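Local coordinates for protein histone acetyltransferase HPA2 and related acetyltransferases (Corynebacterium glutamicum ATCC 13032, PDB 2QEC) that is a GNAT-family protein that probably transfers an acyl group from a coenzyme A thioester to an as yet unidentified acceptor, at residues Met2-Leu7 with Asp64-Ser69; Asp19-Ala24 with Val74-Trp79. The protein carries 1 engineered substitution. All coordinates share one frame; numbering follows the deposited sequence. Where two conformers were deposited one is given.

Interaction 1 of 2, residues Met2-Leu7 with Asp64-Ser69; sequences MSPTVL and DVARDS. With EDO (1,2-ethanediol), chain H.
The guanidinium of Arg-67 receives Leu-7 CD1 obliquely, 4.2 Å from NH1, while Val-65 CG2 of its own strand lies over one face toward the rim. Water 1 accepts from NH1 and donates to Thr-5 O, and NH2 forms a salt bridge with Asp-13. The long arginine lies along the face that carries Thr-5, Val-65 and Leu-7, its charged end at polar partners.

Beneath it runs the antiparallel ladder by which strand 5-8 edges the mixed sheet of this GNAT fold. Thr-5 with Arg-67 and Leu-7 with Val-65 are hydrogen-bonded pairs. Val-65 N to Leu-7 O is short and straight (2.8 Å, 173° at the hydrogen), whereas Thr-5 N to Arg-67 O, at 3.3 Å, is weak, so the ladder slackens toward the start of strand 5-8. Between them Val-6 and Ala-66 form a non-hydrogen-bonded pair that turns to the other face, under helix 142-154. Their small side chains suit that buried layer: Val-6 CG2 and Pro-4 CB both approach Ala-66 CB. With CG1 anti to the backbone N (chi1 -180°), Val-6 instead directs that methyl to Asp-64 CB, 3.8 Å away. The buried Asp-64 carboxylate is paid for by a salt bridge with Arg-153, and an ethanediol, probably from the crystallisation liquor, donates from O1 to Asp-64 OD1 at 2.7 Å.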
loop_
_atom_site.group_PDB
_atom_site.type_symbol
_atom_site.label_atom_id
_atom_site.label_comp_id
_atom_site.label_asym_id
_atom_site.label_seq_id
_atom_site.Cartn_x
_atom_site.Cartn_y
_atom_site.Cartn_z
HETATM N N MSE A 2 26.619 19.284 -13.319
HETATM C CA MSE A 2 26.964 19.826 -11.964
HETATM C C MSE A 2 25.696 20.031 -11.132
HETATM O O MSE A 2 25.324 21.151 -10.774
HETATM C CB MSE A 2 27.772 21.137 -12.083
HETATM C CG MSE A 2 28.464 21.601 -10.785
HETATM SE SE MSE A 2 29.782 20.308 -10.042
HETATM C CE MSE A 2 28.605 19.174 -8.821
ATOM N N SER A 3 25.030 18.930 -10.824
ATOM C CA SER A 3 23.843 18.992 -9.991
ATOM C C SER A 3 24.252 19.208 -8.522
ATOM O O SER A 3 25.364 18.825 -8.106
ATOM C CB SER A 3 23.012 17.718 -10.149
ATOM O OG SER A 3 23.801 16.573 -9.883
ATOM N N PRO A 4 23.352 19.806 -7.726
ATOM C CA PRO A 4 23.686 20.056 -6.333
ATOM C C PRO A 4 24.071 18.793 -5.562
ATOM O O PRO A 4 23.626 17.679 -5.879
ATOM C CB PRO A 4 22.409 20.661 -5.776
ATOM C CG PRO A 4 21.351 20.334 -6.743
ATOM C CD PRO A 4 21.999 20.269 -8.057
ATOM N N THR A 5 24.872 18.984 -4.529
ATOM C CA THR A 5 25.385 17.885 -3.770
ATOM C C THR A 5 24.582 17.770 -2.460
ATOM O O THR A 5 24.223 18.769 -1.868
ATOM C CB THR A 5 26.867 18.110 -3.664
ATOM O OG1 THR A 5 27.399 17.935 -4.987
ATOM C CG2 THR A 5 27.540 17.167 -2.738
ATOM N N VAL A 6 24.266 16.541 -2.072
ATOM C CA VAL A 6 23.360 16.301 -0.963
ATOM C C VAL A 6 24.075 15.623 0.190
ATOM O O VAL A 6 24.767 14.641 0.001
ATOM C CB VAL A 6 22.112 15.511 -1.429
ATOM C CG1 VAL A 6 21.151 15.272 -0.238
ATOM C CG2 VAL A 6 21.361 16.275 -2.531
ATOM N N LEU A 7 23.901 16.180 1.393
ATOM C CA LEU A 7 24.446 15.668 2.644
ATOM C C LEU A 7 23.464 15.888 3.803
ATOM O O LEU A 7 22.529 16.722 3.716
ATOM C CB LEU A 7 25.746 16.347 3.027
ATOM C CG LEU A 7 26.933 16.215 2.060
ATOM C CD1 LEU A 7 28.016 17.202 2.409
ATOM C CD2 LEU A 7 27.507 14.837 2.094
ATOM N N ASP A 64 18.098 16.168 4.905
ATOM C CA ASP A 64 19.099 16.292 3.839
ATOM C C ASP A 64 19.081 17.716 3.313
ATOM O O ASP A 64 18.014 18.333 3.187
ATOM C CB ASP A 64 18.790 15.313 2.714
ATOM C CG ASP A 64 18.953 13.862 3.122
ATOM O OD1 ASP A 64 19.688 13.565 4.111
ATOM O OD2 ASP A 64 18.396 13.013 2.384
ATOM N N VAL A 65 20.255 18.259 2.998
ATOM C CA VAL A 65 20.326 19.514 2.305
ATOM C C VAL A 65 21.095 19.357 1.005
ATOM O O VAL A 65 22.053 18.595 0.935
ATOM C CB VAL A 65 21.047 20.652 3.113
ATOM C CG1 VAL A 65 20.209 21.072 4.266
ATOM C CG2 VAL A 65 22.429 20.241 3.601
ATOM N N ALA A 66 20.694 20.162 0.023
ATOM C CA ALA A 66 21.376 20.321 -1.256
ATOM C C ALA A 66 22.019 21.692 -1.266
ATOM O O ALA A 66 21.359 22.655 -0.909
ATOM C CB ALA A 66 20.356 20.249 -2.361
ATOM N N ARG A 67 23.260 21.783 -1.724
ATOM C CA ARG A 67 23.962 23.021 -1.814
ATOM C C ARG A 67 24.361 23.217 -3.250
ATOM O O ARG A 67 24.676 22.234 -3.955
ATOM C CB ARG A 67 25.202 23.011 -0.910
ATOM C CG ARG A 67 24.879 22.901 0.618
ATOM C CD ARG A 67 26.161 22.968 1.433
ATOM N NE ARG A 67 25.900 23.072 2.874
ATOM C CZ ARG A 67 25.799 22.038 3.704
ATOM N NH1 ARG A 67 25.954 20.787 3.279
ATOM N NH2 ARG A 67 25.548 22.265 4.985
ATOM N N ASP A 68 24.401 24.477 -3.659
ATOM C CA ASP A 68 24.881 24.812 -4.983
ATOM C C ASP A 68 26.404 24.991 -4.979
ATOM O O ASP A 68 27.066 24.782 -3.955
ATOM C CB ASP A 68 24.108 26.003 -5.547
ATOM C CG ASP A 68 24.326 27.284 -4.794
ATOM O OD1 ASP A 68 25.277 27.427 -4.033
ATOM O OD2 ASP A 68 23.533 28.189 -5.018
ATOM N N SER A 69 26.960 25.382 -6.123
ATOM C CA SER A 69 28.416 25.455 -6.281
ATOM C C SER A 69 28.985 26.630 -5.515
ATOM O O SER A 69 30.168 26.670 -5.261
ATOM C CB SER A 69 28.796 25.553 -7.767
ATOM O OG SER A 69 28.422 26.807 -8.285
HETATM C C1 EDO H . 20.117 13.371 7.206
HETATM O O1 EDO H . 20.511 12.333 6.361
HETATM C C2 EDO H . 20.289 13.129 8.688
HETATM O O2 EDO H . 19.719 14.234 9.386
HETATM O O HOH W 1 25.363 19.426 0.783
HETATM O O HOH W 2 27.446 21.245 -4.817
#

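Interaction 2 of 2, residues Asp19-Ala24 with Val74-Trp79; sequences DVLVEA and VGVALW
Val-76 CG1 is the bump that fits between Val-20 and Leu-21 of the helix, at least in one of the two conformers modelled for this valine; the details of its fit are uncertain to that extent. In this conformer it lies 3.7 Å from Leu-21 CD2 and 4.2 Å from Val-20 CG1, so one methyl of the strand meets two successive helix side chains; chi1 65° turns CG1, rather than CG2, to the helix. This is the helix-on-sheet layer of the α/β GNAT fold, with the axes nearly perpendicular (94°) and 8.5 Å apart, and no hydrogen bond joins them.

Leu-21 crosses Val-76 at about a right angle. Its fork divides the work: CD2 leans on Val-76, while CD1 meets Leu-78 CD1 at 4.2 Å, two residues further along the strand and independent of the valine's conformer. Val-20, branched, compact and without a polar atom to satisfy, slides past Val-76, and its CG1 also reaches to 4.5 Å from Gly-75 CA. Gly-75 and Val-74 together face Ala-66 in a classic beta bulge.

Leu-21 also packs on Phe-49 and Ile-53 of helix 43-60, Leu-78 on Tyr-57 of that helix and on Tyr-129 of strand 126-133, and Val-76 on Ile-63 of strand 61-67.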
loop_
_atom_site.group_PDB
_atom_site.type_symbol
_atom_site.label_atom_id
_atom_site.label_comp_id
_atom_site.label_asym_id
_atom_site.label_seq_id
_atom_site.Cartn_x
_atom_site.Cartn_y
_atom_site.Cartn_z
ATOM N N ASP A 19 14.121 28.767 6.691
ATOM C CA ASP A 19 13.922 29.812 5.680
ATOM C C ASP A 19 13.515 29.216 4.350
ATOM O O ASP A 19 12.635 29.750 3.659
ATOM C CB ASP A 19 15.184 30.620 5.410
ATOM C CG ASP A 19 15.550 31.557 6.531
ATOM O OD1 ASP A 19 14.706 31.855 7.404
ATOM O OD2 ASP A 19 16.715 31.974 6.536
ATOM N N VAL A 20 14.190 28.146 3.957
ATOM C CA VAL A 20 13.881 27.461 2.669
ATOM C C VAL A 20 12.478 26.797 2.645
ATOM O O VAL A 20 11.716 26.917 1.672
ATOM C CB VAL A 20 14.981 26.431 2.290
ATOM C CG1 VAL A 20 14.592 25.664 1.080
ATOM C CG2 VAL A 20 16.314 27.175 1.978
ATOM N N LEU A 21 12.128 26.111 3.717
ATOM C CA LEU A 21 10.791 25.540 3.854
ATOM C C LEU A 21 9.682 26.599 3.775
ATOM O O LEU A 21 8.668 26.413 3.116
ATOM C CB LEU A 21 10.713 24.767 5.171
ATOM C CG LEU A 21 11.542 23.480 5.210
ATOM C CD1 LEU A 21 11.807 23.001 6.654
ATOM C CD2 LEU A 21 10.908 22.433 4.396
ATOM N N VAL A 22 9.878 27.695 4.490
ATOM C CA VAL A 22 8.902 28.775 4.531
ATOM C C VAL A 22 8.729 29.392 3.138
ATOM O O VAL A 22 7.604 29.638 2.706
ATOM C CB VAL A 22 9.316 29.849 5.557
ATOM C CG1 VAL A 22 8.427 31.086 5.435
ATOM C CG2 VAL A 22 9.265 29.275 6.980
ATOM N N GLU A 23 9.837 29.669 2.451
ATOM C CA GLU A 23 9.774 30.262 1.124
ATOM C C GLU A 23 9.054 29.307 0.218
ATOM O O GLU A 23 8.201 29.716 -0.538
ATOM C CB GLU A 23 11.169 30.575 0.582
ATOM C CG GLU A 23 11.149 31.283 -0.765
ATOM C CD GLU A 23 12.481 31.247 -1.466
ATOM O OE1 GLU A 23 12.814 30.186 -2.017
ATOM O OE2 GLU A 23 13.183 32.277 -1.494
ATOM N N ALA A 24 9.361 28.020 0.308
ATOM C CA ALA A 24 8.748 27.070 -0.583
ATOM C C ALA A 24 7.234 26.963 -0.298
ATOM O O ALA A 24 6.430 26.868 -1.209
ATOM C CB ALA A 24 9.420 25.712 -0.463
ATOM N N VAL A 74 20.165 25.202 -1.102
ATOM C CA VAL A 74 19.143 25.500 -2.110
ATOM C C VAL A 74 17.972 24.507 -2.097
ATOM O O VAL A 74 16.994 24.673 -2.821
ATOM C CB VAL A 74 19.758 25.557 -3.549
ATOM C CG1 VAL A 74 20.601 26.789 -3.694
ATOM C CG2 VAL A 74 20.551 24.308 -3.888
ATOM N N GLY A 75 18.062 23.508 -1.249
ATOM C CA GLY A 75 16.955 22.567 -1.076
ATOM C C GLY A 75 17.108 21.777 0.191
ATOM O O GLY A 75 18.210 21.670 0.749
ATOM N N VAL A 76 15.980 21.253 0.642
ATOM C CA VAL A 76 15.919 20.445 1.839
ATOM C C VAL A 76 14.864 19.352 1.659
ATOM O O VAL A 76 13.829 19.554 0.999
ATOM C CB VAL A 76 15.688 21.314 3.128
ATOM C CG1 VAL A 76 14.327 22.029 3.134
ATOM C CG2 VAL A 76 15.876 20.494 4.400
ATOM N N ALA A 77 15.162 18.170 2.212
ATOM C CA ALA A 77 14.206 17.068 2.317
ATOM C C ALA A 77 14.133 16.519 3.764
ATOM O O ALA A 77 15.165 16.332 4.453
ATOM C CB ALA A 77 14.537 15.982 1.323
ATOM N N LEU A 78 12.903 16.213 4.205
ATOM C CA LEU A 78 12.634 15.685 5.554
ATOM C C LEU A 78 12.049 14.304 5.395
ATOM O O LEU A 78 11.075 14.154 4.692
ATOM C CB LEU A 78 11.657 16.577 6.305
ATOM C CG LEU A 78 12.129 18.067 6.448
ATOM C CD1 LEU A 78 11.057 18.870 7.168
ATOM C CD2 LEU A 78 13.351 18.198 7.271
ATOM N N TRP A 79 12.718 13.341 6.019
ATOM C CA TRP A 79 12.389 11.925 5.961
ATOM C C TRP A 79 12.186 11.348 7.372
ATOM O O TRP A 79 12.940 11.674 8.321
ATOM C CB TRP A 79 13.557 11.208 5.314
ATOM C CG TRP A 79 13.885 11.543 3.876
ATOM C CD1 TRP A 79 14.649 12.591 3.418
ATOM C CD2 TRP A 79 13.554 10.762 2.736
ATOM N NE1 TRP A 79 14.779 12.513 2.067
ATOM C CE2 TRP A 79 14.128 11.389 1.621
ATOM C CE3 TRP A 79 12.838 9.576 2.552
ATOM C CZ2 TRP A 79 13.960 10.905 0.335
ATOM C CZ3 TRP A 79 12.692 9.073 1.277
ATOM C CH2 TRP A 79 13.270 9.736 0.181
#

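From the N terminus the chain lays down strand 5-8, then helix 14-25, helix 29-32 and helix 43-60, before strand 61-67 returns beside strand 5-8: interaction 1 closes this loop of 56 intervening residues. Interaction 2 closes another, from helix 14-25 to strand 73-80, so the two loops cross, their segments alternating along the chain. The crossing is fastened directly in the sheet, since strands 61-67 and 73-80 are neighbours: Ala-66 O probably accepts from Val-74 N, and Asp-64 N probably donates to Ala-77 O. Interaction 1 joins the edge strand to the sheet, and interaction 2 seats a helix upon it, with centres about 13 Å apart.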